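Local coordinates for uncharacterized protein (Parabacteroides merdae ATCC 43184, PDB 5BMT) that is of unknown function but pairs a small OB-like beta domain, of a kind named for a Bacteroidales lipoprotein, with a larger domain built mainly of beta strands, at residues T24-L29 and L34-I39; L29-L34 and V57-A62; D42-A47 and S80-K85; G48-A53 and R119-P124. One frame throughout, in Å; residues are numbered along the deposited sequence.

Contact 1: residues T24-L29 and L34-I39; sequences TLIYPL and LYVATI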
loop_
_atom_site.group_PDB
_atom_site.type_symbol
_atom_site.label_atom_id
_atom_site.label_comp_id
_atom_site.label_asym_id
_atom_site.label_seq_id
_atom_site.Cartn_x
_atom_site.Cartn_y
_atom_site.Cartn_z
ATOM N N THR A 24 -6.793 -0.912 -20.557
ATOM C CA THR A 24 -6.566 -1.272 -19.157
ATOM C C THR A 24 -5.141 -1.782 -19.002
ATOM O O THR A 24 -4.762 -2.780 -19.650
ATOM C CB THR A 24 -7.560 -2.351 -18.684
ATOM O OG1 THR A 24 -8.875 -1.781 -18.742
ATOM C CG2 THR A 24 -7.264 -2.842 -17.248
ATOM N N LEU A 25 -4.380 -1.111 -18.149
ATOM C CA LEU A 25 -2.993 -1.468 -17.835
ATOM C C LEU A 25 -2.845 -1.763 -16.367
ATOM O O LEU A 25 -3.731 -1.472 -15.543
ATOM C CB LEU A 25 -2.079 -0.253 -18.176
ATOM C CG LEU A 25 -2.074 0.261 -19.629
ATOM C CD1 LEU A 25 -1.114 1.437 -19.785
ATOM C CD2 LEU A 25 -1.671 -0.838 -20.601
ATOM N N ILE A 26 -1.697 -2.373 -16.028
ATOM C CA ILE A 26 -1.328 -2.509 -14.630
ATOM C C ILE A 26 -0.067 -1.662 -14.437
ATOM O O ILE A 26 0.818 -1.598 -15.319
ATOM C CB ILE A 26 -1.206 -3.937 -14.090
ATOM C CG1 ILE A 26 -0.077 -4.693 -14.760
ATOM C CG2 ILE A 26 -2.590 -4.666 -14.245
ATOM C CD1 ILE A 26 0.289 -6.046 -14.015
ATOM N N TYR A 27 -0.026 -0.962 -13.296
ATOM C CA TYR A 27 1.061 -0.047 -12.950
ATOM C C TYR A 27 1.792 -0.617 -11.750
ATOM O O TYR A 27 1.379 -0.396 -10.604
ATOM C CB TYR A 27 0.475 1.344 -12.641
ATOM C CG TYR A 27 -0.120 1.996 -13.871
ATOM C CD1 TYR A 27 -1.415 1.686 -14.296
ATOM C CD2 TYR A 27 0.594 2.945 -14.590
ATOM C CE1 TYR A 27 -1.960 2.278 -15.432
ATOM C CE2 TYR A 27 0.028 3.599 -15.689
ATOM C CZ TYR A 27 -1.249 3.259 -16.100
ATOM O OH TYR A 27 -1.780 3.870 -17.223
ATOM N N PRO A 28 2.837 -1.437 -11.981
ATOM C CA PRO A 28 3.511 -2.086 -10.839
ATOM C C PRO A 28 4.477 -1.155 -10.148
ATOM O O PRO A 28 5.139 -0.333 -10.800
ATOM C CB PRO A 28 4.271 -3.262 -11.477
ATOM C CG PRO A 28 3.744 -3.339 -12.944
ATOM C CD PRO A 28 3.383 -1.910 -13.271
ATOM N N LEU A 29 4.603 -1.319 -8.822
ATOM C CA LEU A 29 5.616 -0.559 -8.085
ATOM C C LEU A 29 7.024 -0.942 -8.616
ATOM O O LEU A 29 7.335 -2.126 -8.723
ATOM C CB LEU A 29 5.508 -0.934 -6.595
ATOM C CG LEU A 29 6.508 -0.251 -5.651
ATOM C CD1 LEU A 29 6.291 1.279 -5.622
ATOM C CD2 LEU A 29 6.423 -0.857 -4.250
ATOM N N LEU A 34 2.199 -2.005 -17.794
ATOM C CA LEU A 34 2.054 -3.232 -18.563
ATOM C C LEU A 34 0.668 -3.430 -19.078
ATOM O O LEU A 34 -0.294 -3.176 -18.362
ATOM C CB LEU A 34 2.369 -4.441 -17.665
ATOM C CG LEU A 34 3.724 -4.397 -16.942
ATOM C CD1 LEU A 34 3.840 -5.578 -16.015
ATOM C CD2 LEU A 34 4.871 -4.370 -17.943
ATOM N N TYR A 35 0.572 -3.987 -20.291
ATOM C CA TYR A 35 -0.687 -4.459 -20.827
ATOM C C TYR A 35 -0.708 -5.965 -20.676
ATOM O O TYR A 35 0.102 -6.666 -21.303
ATOM C CB TYR A 35 -0.908 -4.051 -22.280
ATOM C CG TYR A 35 -2.185 -4.632 -22.843
ATOM C CD1 TYR A 35 -3.430 -4.262 -22.328
ATOM C CD2 TYR A 35 -2.146 -5.613 -23.831
ATOM C CE1 TYR A 35 -4.608 -4.805 -22.835
ATOM C CE2 TYR A 35 -3.317 -6.186 -24.325
ATOM C CZ TYR A 35 -4.546 -5.771 -23.829
ATOM O OH TYR A 35 -5.692 -6.330 -24.351
ATOM N N VAL A 36 -1.632 -6.466 -19.852
ATOM C CA VAL A 36 -1.845 -7.892 -19.654
ATOM C C VAL A 36 -3.278 -8.165 -20.136
ATOM O O VAL A 36 -4.225 -7.772 -19.443
ATOM C CB VAL A 36 -1.608 -8.358 -18.204
ATOM C CG1 VAL A 36 -1.786 -9.876 -18.079
ATOM C CG2 VAL A 36 -0.215 -7.950 -17.704
ATOM N N ALA A 37 -3.435 -8.753 -21.340
ATOM C CA ALA A 37 -4.764 -8.946 -21.950
ATOM C C ALA A 37 -5.712 -9.744 -21.064
ATOM O O ALA A 37 -6.887 -9.376 -20.956
ATOM C CB ALA A 37 -4.621 -9.638 -23.290
ATOM N N THR A 38 -5.217 -10.795 -20.388
ATOM C CA THR A 38 -6.089 -11.589 -19.517
ATOM C C THR A 38 -6.659 -10.727 -18.369
ATOM O O THR A 38 -7.872 -10.768 -18.130
ATOM C CB THR A 38 -5.350 -12.830 -18.993
ATOM O OG1 THR A 38 -4.161 -12.437 -18.306
ATOM C CG2 THR A 38 -5.062 -13.838 -20.093
ATOM N N ILE A 39 -5.831 -9.855 -17.741
ATOM C CA ILE A 39 -6.328 -8.995 -16.681
ATOM C C ILE A 39 -7.299 -7.954 -17.229
ATOM O O ILE A 39 -8.323 -7.685 -16.596
ATOM C CB ILE A 39 -5.123 -8.331 -15.962
ATOM C CG1 ILE A 39 -4.299 -9.440 -15.228
ATOM C CG2 ILE A 39 -5.569 -7.195 -15.008
ATOM C CD1 ILE A 39 -2.906 -8.960 -14.578
HETATM O O HOH W 1 -3.692 -5.042 -18.431
#
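The ring of Tyr-35 meets Thr-24 and Leu-25 at its edge: the carbonyl O of Thr-24 lies near the ring plane, 3.3 Å from CD1 of Tyr-35, and CD2 of Leu-25 borders the same rim. One face carries the backbone N of Ala-37 from its own segment, offset toward the rim. CG of Tyr-35 is anti to the backbone N (chi1 176°), which brings the CD1 edge of the ring to Thr-24 O. Separately, CD2 of Leu-25 packs against CB of Tyr-35 at 3.7 Å, the two side chains at about a right angle. Next along the chain, Ile-26 and Leu-34 form a single antiparallel, hydrogen-bonded bridge. Ile-26 N donates to Leu-34 O at 2.8 Å, within the carbonyl plane, and Leu-34 N returns the bond to Ile-26 O at 2.9 Å; both N-H...O angles are close to 165°. Beyond the bridge a water replaces direct pairing, donating to Thr-24 O and accepting from Val-36 N. The CG1-CD1 arm of Ile-26 lies against Leu-34, with CG1 of Ile-26 3.8 Å from CB of Leu-34, and ends between CD1 of Leu-34 and CG2 of Val-36. The other branch, CG2 of Ile-26, meets CG2 of Ile-39 at 4.0 Å. CG of Pro-28 touches CD1 of Leu-34 at 3.8 Å. The bridge joins the two outermost strands of the five-stranded sheet, 24-28 and 34-35, consistent with the curled OB-type barrel of this family. Strand 10-18 flanks 24-28, strand 73-79 pairs with Tyr-35, strand 50-57 sets Ala-53 on Ile-26 and Phe-55 and Val-57 on Leu-34, and helix 37-40 brings in Ile-39.

Contact 2: residues L29-L34 and V57-A62; sequences LGYYPL and VDFDSA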
loop_
_atom_site.group_PDB
_atom_site.type_symbol
_atom_site.label_atom_id
_atom_site.label_comp_id
_atom_site.label_asym_id
_atom_site.label_seq_id
_atom_site.Cartn_x
_atom_site.Cartn_y
_atom_site.Cartn_z
ATOM N N LEU A 29 4.603 -1.319 -8.822
ATOM C CA LEU A 29 5.616 -0.559 -8.085
ATOM C C LEU A 29 7.024 -0.942 -8.616
ATOM O O LEU A 29 7.335 -2.126 -8.723
ATOM C CB LEU A 29 5.508 -0.934 -6.595
ATOM C CG LEU A 29 6.508 -0.251 -5.651
ATOM C CD1 LEU A 29 6.291 1.279 -5.622
ATOM C CD2 LEU A 29 6.423 -0.857 -4.250
ATOM N N GLY A 30 7.827 0.053 -8.961
ATOM C CA GLY A 30 9.185 -0.189 -9.456
ATOM C C GLY A 30 9.319 -0.709 -10.872
ATOM O O GLY A 30 10.429 -1.021 -11.296
ATOM N N TYR A 31 8.218 -0.730 -11.665
ATOM C CA TYR A 31 8.277 -1.219 -13.028
ATOM C C TYR A 31 7.512 -0.301 -13.954
ATOM O O TYR A 31 6.816 0.606 -13.504
ATOM C CB TYR A 31 7.694 -2.664 -13.117
ATOM C CG TYR A 31 8.306 -3.492 -14.220
ATOM C CD1 TYR A 31 9.527 -4.132 -14.037
ATOM C CD2 TYR A 31 7.661 -3.654 -15.444
ATOM C CE1 TYR A 31 10.107 -4.893 -15.051
ATOM C CE2 TYR A 31 8.237 -4.408 -16.473
ATOM C CZ TYR A 31 9.452 -5.046 -16.259
ATOM O OH TYR A 31 10.022 -5.812 -17.234
ATOM N N TYR A 32 7.649 -0.542 -15.243
ATOM C CA TYR A 32 6.906 0.176 -16.266
ATOM C C TYR A 32 5.453 -0.258 -16.315
ATOM O O TYR A 32 5.146 -1.390 -15.908
ATOM C CB TYR A 32 7.508 -0.189 -17.625
ATOM C CG TYR A 32 8.886 0.358 -17.853
ATOM C CD1 TYR A 32 9.094 1.723 -18.027
ATOM C CD2 TYR A 32 9.980 -0.490 -17.945
ATOM C CE1 TYR A 32 10.363 2.229 -18.317
ATOM C CE2 TYR A 32 11.251 0.006 -18.228
ATOM C CZ TYR A 32 11.435 1.360 -18.430
ATOM O OH TYR A 32 12.697 1.841 -18.689
ATOM N N PRO A 33 4.579 0.555 -16.942
ATOM C CA PRO A 33 3.182 0.108 -17.127
ATOM C C PRO A 33 3.141 -1.090 -18.068
ATOM O O PRO A 33 3.932 -1.184 -19.016
ATOM C CB PRO A 33 2.481 1.321 -17.763
ATOM C CG PRO A 33 3.373 2.512 -17.415
ATOM C CD PRO A 33 4.784 1.918 -17.469
ATOM N N LEU A 34 2.199 -2.005 -17.794
ATOM C CA LEU A 34 2.054 -3.232 -18.563
ATOM C C LEU A 34 0.668 -3.430 -19.078
ATOM O O LEU A 34 -0.294 -3.176 -18.362
ATOM C CB LEU A 34 2.369 -4.441 -17.665
ATOM C CG LEU A 34 3.724 -4.397 -16.942
ATOM C CD1 LEU A 34 3.840 -5.578 -16.015
ATOM C CD2 LEU A 34 4.871 -4.370 -17.943
ATOM N N VAL A 57 7.862 -10.107 -19.219
ATOM C CA VAL A 57 7.905 -9.315 -20.445
ATOM C C VAL A 57 8.872 -9.990 -21.411
ATOM O O VAL A 57 10.015 -10.271 -21.029
ATOM C CB VAL A 57 8.336 -7.852 -20.177
ATOM C CG1 VAL A 57 8.535 -7.074 -21.487
ATOM C CG2 VAL A 57 7.333 -7.147 -19.264
ATOM N N ASP A 58 8.435 -10.203 -22.667
ATOM C CA ASP A 58 9.298 -10.691 -23.747
ATOM C C ASP A 58 9.738 -9.450 -24.507
ATOM O O ASP A 58 8.980 -8.914 -25.307
ATOM C CB ASP A 58 8.530 -11.688 -24.637
ATOM C CG ASP A 58 9.348 -12.262 -25.798
ATOM O OD1 ASP A 58 10.541 -11.880 -25.943
ATOM O OD2 ASP A 58 8.781 -13.045 -26.589
ATOM N N PHE A 59 10.942 -8.957 -24.214
ATOM C CA PHE A 59 11.457 -7.733 -24.824
ATOM C C PHE A 59 11.694 -7.865 -26.333
ATOM O O PHE A 59 11.736 -6.841 -27.024
ATOM C CB PHE A 59 12.767 -7.320 -24.111
ATOM C CG PHE A 59 12.493 -6.824 -22.710
ATOM C CD1 PHE A 59 12.023 -5.538 -22.490
ATOM C CD2 PHE A 59 12.686 -7.657 -21.606
ATOM C CE1 PHE A 59 11.697 -5.103 -21.191
ATOM C CE2 PHE A 59 12.380 -7.221 -20.319
ATOM C CZ PHE A 59 11.865 -5.954 -20.118
ATOM N N ASP A 60 11.789 -9.104 -26.838
ATOM C CA ASP A 60 12.075 -9.362 -28.254
ATOM C C ASP A 60 10.813 -9.612 -29.112
ATOM O O ASP A 60 10.947 -9.846 -30.315
ATOM C CB ASP A 60 13.016 -10.571 -28.367
ATOM C CG ASP A 60 14.371 -10.402 -27.693
ATOM O OD1 ASP A 60 14.869 -9.253 -27.633
ATOM O OD2 ASP A 60 14.944 -11.423 -27.250
ATOM N N SER A 61 9.600 -9.562 -28.524
ATOM C CA SER A 61 8.378 -9.855 -29.285
ATOM C C SER A 61 8.000 -8.748 -30.256
ATOM O O SER A 61 8.384 -7.594 -30.055
ATOM C CB SER A 61 7.213 -10.086 -28.331
ATOM O OG SER A 61 6.804 -8.871 -27.719
ATOM N N ALA A 62 7.208 -9.095 -31.306
ATOM C CA ALA A 62 6.693 -8.121 -32.272
ATOM C C ALA A 62 5.772 -7.110 -31.560
ATOM O O ALA A 62 5.812 -5.924 -31.879
ATOM C CB ALA A 62 5.952 -8.826 -33.409
#
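Tyr-31 reaches across to Val-57 and Phe-59 with the far end of its side chain. From CB, which points to the opposing segment, the chain runs with CG anti to the backbone N (chi1 -151°, some 30° from the ideal). That torsion carries the ring on toward Val-57, and CE2 of Tyr-31 is the first atom to find a partner, CG2 of Val-57 at 4.0 Å. The approach of this methyl is oblique to the ring. At the tip, OH of Tyr-31 lies 3.6 Å from CG2 of Val-57 and 3.4 Å from CZ of Phe-59, meeting the Phe-59 ring at its edge and near its plane. CG1 of Val-57 stacks over the centre of one face of the Phe-59 ring, 3.7 Å from its plane. The two methyls of Val-57 thus serve different rings. Both segments are loops at one end of the OB-like sheet, one linking strands 24-28 and 34-35, the other leaving strand 50-57 through a type I turn from Asp-58 to Ser-61. An Asx turn reinforces that exit: Asp-60 N donates to Asp-58 OD1 at 3.2 Å from above the carboxylate plane. Deeper in, CG2 of Val-57 also touches CD2 of Leu-34 at 3.9 Å, while the rings of Tyr-73 and Phe-59 meet edge-to-face.

Contact 3: residues D42-A47 and S80-K85; sequences DPTYRA and SSPLAK. With EDO (1,2-ethanediol), chain F.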
loop_
_atom_site.group_PDB
_atom_site.type_symbol
_atom_site.label_atom_id
_atom_site.label_comp_id
_atom_site.label_asym_id
_atom_site.label_seq_id
_atom_site.Cartn_x
_atom_site.Cartn_y
_atom_site.Cartn_z
ATOM N N ASP A 42 -10.793 -9.399 -17.390
ATOM C CA ASP A 42 -11.260 -10.185 -16.246
ATOM C C ASP A 42 -12.193 -9.355 -15.382
ATOM O O ASP A 42 -11.764 -8.336 -14.830
ATOM C CB ASP A 42 -10.025 -10.648 -15.448
ATOM C CG ASP A 42 -10.304 -11.648 -14.352
ATOM O OD1 ASP A 42 -11.444 -11.660 -13.825
ATOM O OD2 ASP A 42 -9.368 -12.379 -13.973
ATOM N N PRO A 43 -13.476 -9.770 -15.233
ATOM C CA PRO A 43 -14.430 -8.957 -14.449
ATOM C C PRO A 43 -14.166 -8.932 -12.947
ATOM O O PRO A 43 -14.865 -8.203 -12.233
ATOM C CB PRO A 43 -15.788 -9.581 -14.777
ATOM C CG PRO A 43 -15.474 -10.978 -15.165
ATOM C CD PRO A 43 -14.120 -10.962 -15.829
ATOM N N THR A 44 -13.130 -9.639 -12.479
ATOM C CA THR A 44 -12.731 -9.563 -11.059
ATOM C C THR A 44 -12.191 -8.153 -10.746
ATOM O O THR A 44 -12.189 -7.731 -9.594
ATOM C CB THR A 44 -11.607 -10.600 -10.809
ATOM O OG1 THR A 44 -12.128 -11.916 -11.043
ATOM C CG2 THR A 44 -11.032 -10.535 -9.396
ATOM N N TYR A 45 -11.665 -7.450 -11.759
ATOM C CA TYR A 45 -10.964 -6.186 -11.532
ATOM C C TYR A 45 -11.672 -4.950 -12.033
ATOM O O TYR A 45 -12.468 -4.989 -12.990
ATOM C CB TYR A 45 -9.597 -6.248 -12.240
ATOM C CG TYR A 45 -8.767 -7.434 -11.817
ATOM C CD1 TYR A 45 -8.339 -7.575 -10.499
ATOM C CD2 TYR A 45 -8.488 -8.465 -12.709
ATOM C CE1 TYR A 45 -7.646 -8.708 -10.084
ATOM C CE2 TYR A 45 -7.776 -9.597 -12.311
ATOM C CZ TYR A 45 -7.359 -9.712 -10.992
ATOM O OH TYR A 45 -6.692 -10.835 -10.585
ATOM N N ARG A 46 -11.363 -3.829 -11.371
ATOM C CA ARG A 46 -11.815 -2.555 -11.876
ATOM C C ARG A 46 -10.727 -1.520 -11.609
ATOM O O ARG A 46 -9.856 -1.690 -10.743
ATOM C CB ARG A 46 -13.204 -2.135 -11.390
ATOM C CG ARG A 46 -13.336 -1.734 -9.935
ATOM C CD ARG A 46 -14.782 -1.369 -9.608
ATOM N NE ARG A 46 -15.152 -0.036 -10.096
ATOM C CZ ARG A 46 -16.373 0.491 -10.023
ATOM N NH1 ARG A 46 -17.371 -0.198 -9.485
ATOM N NH2 ARG A 46 -16.606 1.708 -10.494
ATOM N N ALA A 47 -10.749 -0.467 -12.422
ATOM C CA ALA A 47 -9.744 0.591 -12.304
ATOM C C ALA A 47 -9.727 1.118 -10.866
ATOM O O ALA A 47 -10.787 1.316 -10.250
ATOM C CB ALA A 47 -10.091 1.721 -13.277
ATOM N N SER A 80 -3.409 -11.473 -8.080
ATOM C CA SER A 80 -4.248 -11.874 -6.958
ATOM C C SER A 80 -5.627 -11.242 -7.065
ATOM O O SER A 80 -5.866 -10.393 -7.927
ATOM C CB SER A 80 -3.612 -11.325 -5.675
ATOM O OG SER A 80 -3.700 -9.896 -5.598
ATOM N N SER A 81 -6.517 -11.589 -6.127
ATOM C CA SER A 81 -7.779 -10.885 -5.966
ATOM C C SER A 81 -7.449 -9.448 -5.533
ATOM O O SER A 81 -6.367 -9.236 -4.951
ATOM C CB SER A 81 -8.640 -11.568 -4.907
ATOM O OG SER A 81 -9.067 -12.848 -5.340
ATOM N N PRO A 82 -8.294 -8.443 -5.799
ATOM C CA PRO A 82 -7.976 -7.083 -5.347
ATOM C C PRO A 82 -7.813 -7.000 -3.831
ATOM O O PRO A 82 -8.537 -7.674 -3.067
ATOM C CB PRO A 82 -9.225 -6.267 -5.736
ATOM C CG PRO A 82 -9.876 -7.054 -6.808
ATOM C CD PRO A 82 -9.607 -8.484 -6.488
ATOM N N LEU A 83 -6.900 -6.147 -3.411
ATOM C CA LEU A 83 -6.724 -5.925 -1.981
ATOM C C LEU A 83 -7.922 -5.209 -1.407
ATOM O O LEU A 83 -8.551 -4.385 -2.079
ATOM C CB LEU A 83 -5.472 -5.100 -1.699
ATOM C CG LEU A 83 -4.159 -5.620 -2.231
ATOM C CD1 LEU A 83 -2.992 -4.707 -1.760
ATOM C CD2 LEU A 83 -3.957 -7.108 -1.878
ATOM N N ALA A 84 -8.208 -5.466 -0.122
ATOM C CA ALA A 84 -9.242 -4.724 0.570
ATOM C C ALA A 84 -8.840 -3.239 0.623
ATOM O O ALA A 84 -7.652 -2.935 0.833
ATOM C CB ALA A 84 -9.403 -5.285 1.979
ATOM N N LYS A 85 -9.815 -2.347 0.416
ATOM C CA LYS A 85 -9.620 -0.901 0.307
ATOM C C LYS A 85 -10.080 -0.138 1.530
ATOM O O LYS A 85 -11.193 -0.360 2.030
ATOM C CB LYS A 85 -10.477 -0.368 -0.873
ATOM C CG LYS A 85 -10.272 -1.098 -2.160
ATOM C CD LYS A 85 -11.284 -0.630 -3.207
ATOM C CE LYS A 85 -10.849 -1.131 -4.559
ATOM N NZ LYS A 85 -11.156 -2.578 -4.701
HETATM C C1 EDO F . -11.005 -5.378 -16.328
HETATM O O1 EDO F . -11.837 -5.303 -17.486
HETATM C C2 EDO F . -10.843 -3.957 -15.744
HETATM O O2 EDO F . -12.113 -3.517 -15.342
#
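A chi1 of -55° sets CG of Tyr-45 anti to its carbonyl carbon and sends the ring toward Ser-80 and Pro-82, while Thr-44, with CG2 anti to the backbone N (chi1 -63°), lays that methyl on CD of Pro-82 at 3.8 Å. The same methyl stands over one face of the Tyr-45 ring, offset toward the rim. Tyr-45 OH donates to the carbonyl O of Ser-80 at 2.8 Å. That oxygen lies in the ring plane at its edge, yet the hydroxyl stands 52° out of the carbonyl plane and is not on a lone pair. CD1 of Tyr-45 adds a contact of 4.0 Å to CG of Pro-82. A type I turn from Asp-42 to Tyr-45 and an Asx turn hold the loop: Asp-42 OD1 accepts from Thr-44 N at 3.0 Å and from Thr-44 OG1 at 2.9 Å, both on the same face of the carboxylate. At the backbone of Tyr-45, an ethanediol, probably from the crystallisation liquor, donates through O2 to Tyr-45 O. This surface contact ties the loop before strand 50-57 to the linker between strands 73-79 and 85-89. Its sole hydrogen bond between the segments gives the phenol an acceptor and Ser-80 O a donor, and the off-lone-pair geometry suggests limited directionality.

Contact 4: residues G48-A53 and R119-P124; sequences GDCVLA and RIVVIP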
loop_
_atom_site.group_PDB
_atom_site.type_symbol
_atom_site.label_atom_id
_atom_site.label_comp_id
_atom_site.label_asym_id
_atom_site.label_seq_id
_atom_site.Cartn_x
_atom_site.Cartn_y
_atom_site.Cartn_z
ATOM N N GLY A 48 -8.525 1.269 -10.344
ATOM C CA GLY A 48 -8.291 1.704 -8.971
ATOM C C GLY A 48 -7.953 0.571 -8.030
ATOM O O GLY A 48 -7.498 0.823 -6.913
ATOM N N ASP A 49 -8.196 -0.677 -8.440
ATOM C CA ASP A 49 -7.857 -1.820 -7.601
ATOM C C ASP A 49 -6.365 -1.993 -7.497
ATOM O O ASP A 49 -5.623 -1.722 -8.440
ATOM C CB ASP A 49 -8.410 -3.127 -8.212
ATOM C CG ASP A 49 -9.908 -3.343 -8.071
ATOM O OD1 ASP A 49 -10.555 -2.581 -7.328
ATOM O OD2 ASP A 49 -10.432 -4.298 -8.689
ATOM N N CYS A 50 -5.930 -2.520 -6.362
ATOM C CA CYS A 50 -4.545 -2.925 -6.150
ATOM C C CYS A 50 -4.488 -4.419 -6.132
ATOM O O CYS A 50 -5.386 -5.075 -5.589
ATOM C CB CYS A 50 -4.014 -2.371 -4.841
ATOM S SG CYS A 50 -3.771 -0.588 -4.860
ATOM N N VAL A 51 -3.429 -4.981 -6.712
ATOM C CA VAL A 51 -3.258 -6.432 -6.760
ATOM C C VAL A 51 -1.797 -6.760 -6.556
ATOM O O VAL A 51 -0.940 -5.879 -6.706
ATOM C CB VAL A 51 -3.741 -7.015 -8.141
ATOM C CG1 VAL A 51 -5.238 -6.762 -8.373
ATOM C CG2 VAL A 51 -2.897 -6.470 -9.316
ATOM N N LEU A 52 -1.508 -8.026 -6.233
ATOM C CA LEU A 52 -0.157 -8.553 -6.317
ATOM C C LEU A 52 -0.086 -9.247 -7.670
ATOM O O LEU A 52 -0.819 -10.221 -7.912
ATOM C CB LEU A 52 0.167 -9.519 -5.160
ATOM C CG LEU A 52 1.565 -10.152 -5.253
ATOM C CD1 LEU A 52 2.660 -9.101 -5.234
ATOM C CD2 LEU A 52 1.775 -11.148 -4.112
ATOM N N ALA A 53 0.734 -8.724 -8.578
ATOM C CA ALA A 53 0.808 -9.312 -9.908
ATOM C C ALA A 53 2.086 -10.046 -10.128
ATOM O O ALA A 53 3.122 -9.608 -9.653
ATOM C CB ALA A 53 0.703 -8.200 -10.936
ATOM N N ARG A 119 -2.345 4.952 -4.339
ATOM C CA ARG A 119 -2.718 4.098 -3.206
ATOM C C ARG A 119 -1.523 3.779 -2.383
ATOM O O ARG A 119 -0.461 3.472 -2.934
ATOM C CB ARG A 119 -3.359 2.760 -3.635
ATOM C CG ARG A 119 -4.861 2.830 -3.959
ATOM C CD ARG A 119 -5.094 3.135 -5.421
ATOM N NE ARG A 119 -6.542 3.143 -5.675
ATOM C CZ ARG A 119 -7.376 4.133 -5.369
ATOM N NH1 ARG A 119 -6.913 5.267 -4.836
ATOM N NH2 ARG A 119 -8.682 4.007 -5.604
ATOM N N ILE A 120 -1.691 3.785 -1.056
ATOM C CA ILE A 120 -0.642 3.248 -0.199
ATOM C C ILE A 120 -0.918 1.751 -0.075
ATOM O O ILE A 120 -2.032 1.359 0.300
ATOM C CB ILE A 120 -0.638 3.905 1.193
ATOM C CG1 ILE A 120 -0.459 5.407 1.078
ATOM C CG2 ILE A 120 0.467 3.285 2.077
ATOM C CD1 ILE A 120 -0.847 6.140 2.400
ATOM N N VAL A 121 0.039 0.918 -0.422
ATOM C CA VAL A 121 -0.089 -0.508 -0.134
ATOM C C VAL A 121 0.621 -0.703 1.188
ATOM O O VAL A 121 1.785 -0.280 1.324
ATOM C CB VAL A 121 0.503 -1.425 -1.234
ATOM C CG1 VAL A 121 0.592 -2.891 -0.780
ATOM C CG2 VAL A 121 -0.322 -1.316 -2.513
ATOM N N VAL A 122 -0.073 -1.304 2.161
ATOM C CA VAL A 122 0.554 -1.521 3.460
ATOM C C VAL A 122 0.411 -2.987 3.807
ATOM O O VAL A 122 -0.587 -3.617 3.443
ATOM C CB VAL A 122 0.029 -0.557 4.556
ATOM C CG1 VAL A 122 -1.460 -0.543 4.642
ATOM C CG2 VAL A 122 0.652 -0.827 5.922
ATOM N N ILE A 123 1.441 -3.546 4.439
ATOM C CA ILE A 123 1.433 -4.962 4.767
ATOM C C ILE A 123 1.447 -5.166 6.298
ATOM O O ILE A 123 2.499 -5.412 6.898
ATOM C CB ILE A 123 2.584 -5.709 4.069
ATOM C CG1 ILE A 123 2.611 -5.397 2.534
ATOM C CG2 ILE A 123 2.413 -7.226 4.317
ATOM C CD1 ILE A 123 3.769 -6.077 1.793
ATOM N N PRO A 124 0.285 -5.056 6.954
ATOM C CA PRO A 124 0.237 -5.370 8.392
ATOM C C PRO A 124 0.621 -6.826 8.576
ATOM O O PRO A 124 0.202 -7.703 7.777
ATOM C CB PRO A 124 -1.219 -5.122 8.785
ATOM C CG PRO A 124 -1.993 -5.124 7.515
ATOM C CD PRO A 124 -1.054 -4.731 6.412
#
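Gly-48 O receives NE of Arg-119 at 2.8 Å, the one hydrogen bond between the two segments. Three measurements show how well it is aimed: the N-H...O angle is 175°, the donor sits on a lone pair in the carbonyl plane, and the oxygen lies only 3° from the guanidinium plane, at its edge. NH2 of Arg-119 stays 3.6 Å from Gly-48 O, so NE makes the bond. The arginine reaches it by bending at chi2 (90°), which turns the chain after CG and lets its aliphatic part run past Cys-50. There SG of Cys-50 touches CB of Arg-119 at 3.6 Å and CG of Arg-119 at 3.7 Å, and lies 4.2 Å from CG2 of Val-121, so the sulfur rests against two residues on one face of strand 118-126. NH1 of Arg-119 forms a salt bridge with Glu-184, which probably steadies the guanidinium while NE holds the glycine. Ile-15 of strand 10-18 touches both Cys-50 and Arg-119, and Ala-182 of strand 173-184 packs on Cys-50. The strands themselves do not pair; at their nearest, the CA atoms of Cys-50 and Arg-119 are 7.8 Å apart. This is side-chain packing between two beta sheets, the OB-like one holding strand 50-57 and the larger mixed one holding strand 118-126, a buried interface near the centre of the chain.

Overall arrangement
From the N terminus, contact 1 closes the short loop between strands 24-28 and 34-35. Contact 2 starts in that loop and reaches the end of strand 50-57 and the turn after it, so it crosses contact 1 and shares Leu-29 and Leu-34 with it. Contact 3 follows contact 1 in series, the two touching where Ile-39 packs on Tyr-45, and it crosses contact 2. Contact 4, spanning the most sequence, opens at Gly-48 and crosses contacts 2 and 3; a salt bridge from Lys-85 to Asp-49 joins it to contact 3. Contacts 1 and 2 belong to the OB-like sheet, contact 3 joins one of its loops to the exit linker, and contact 4 ties that sheet to the larger one.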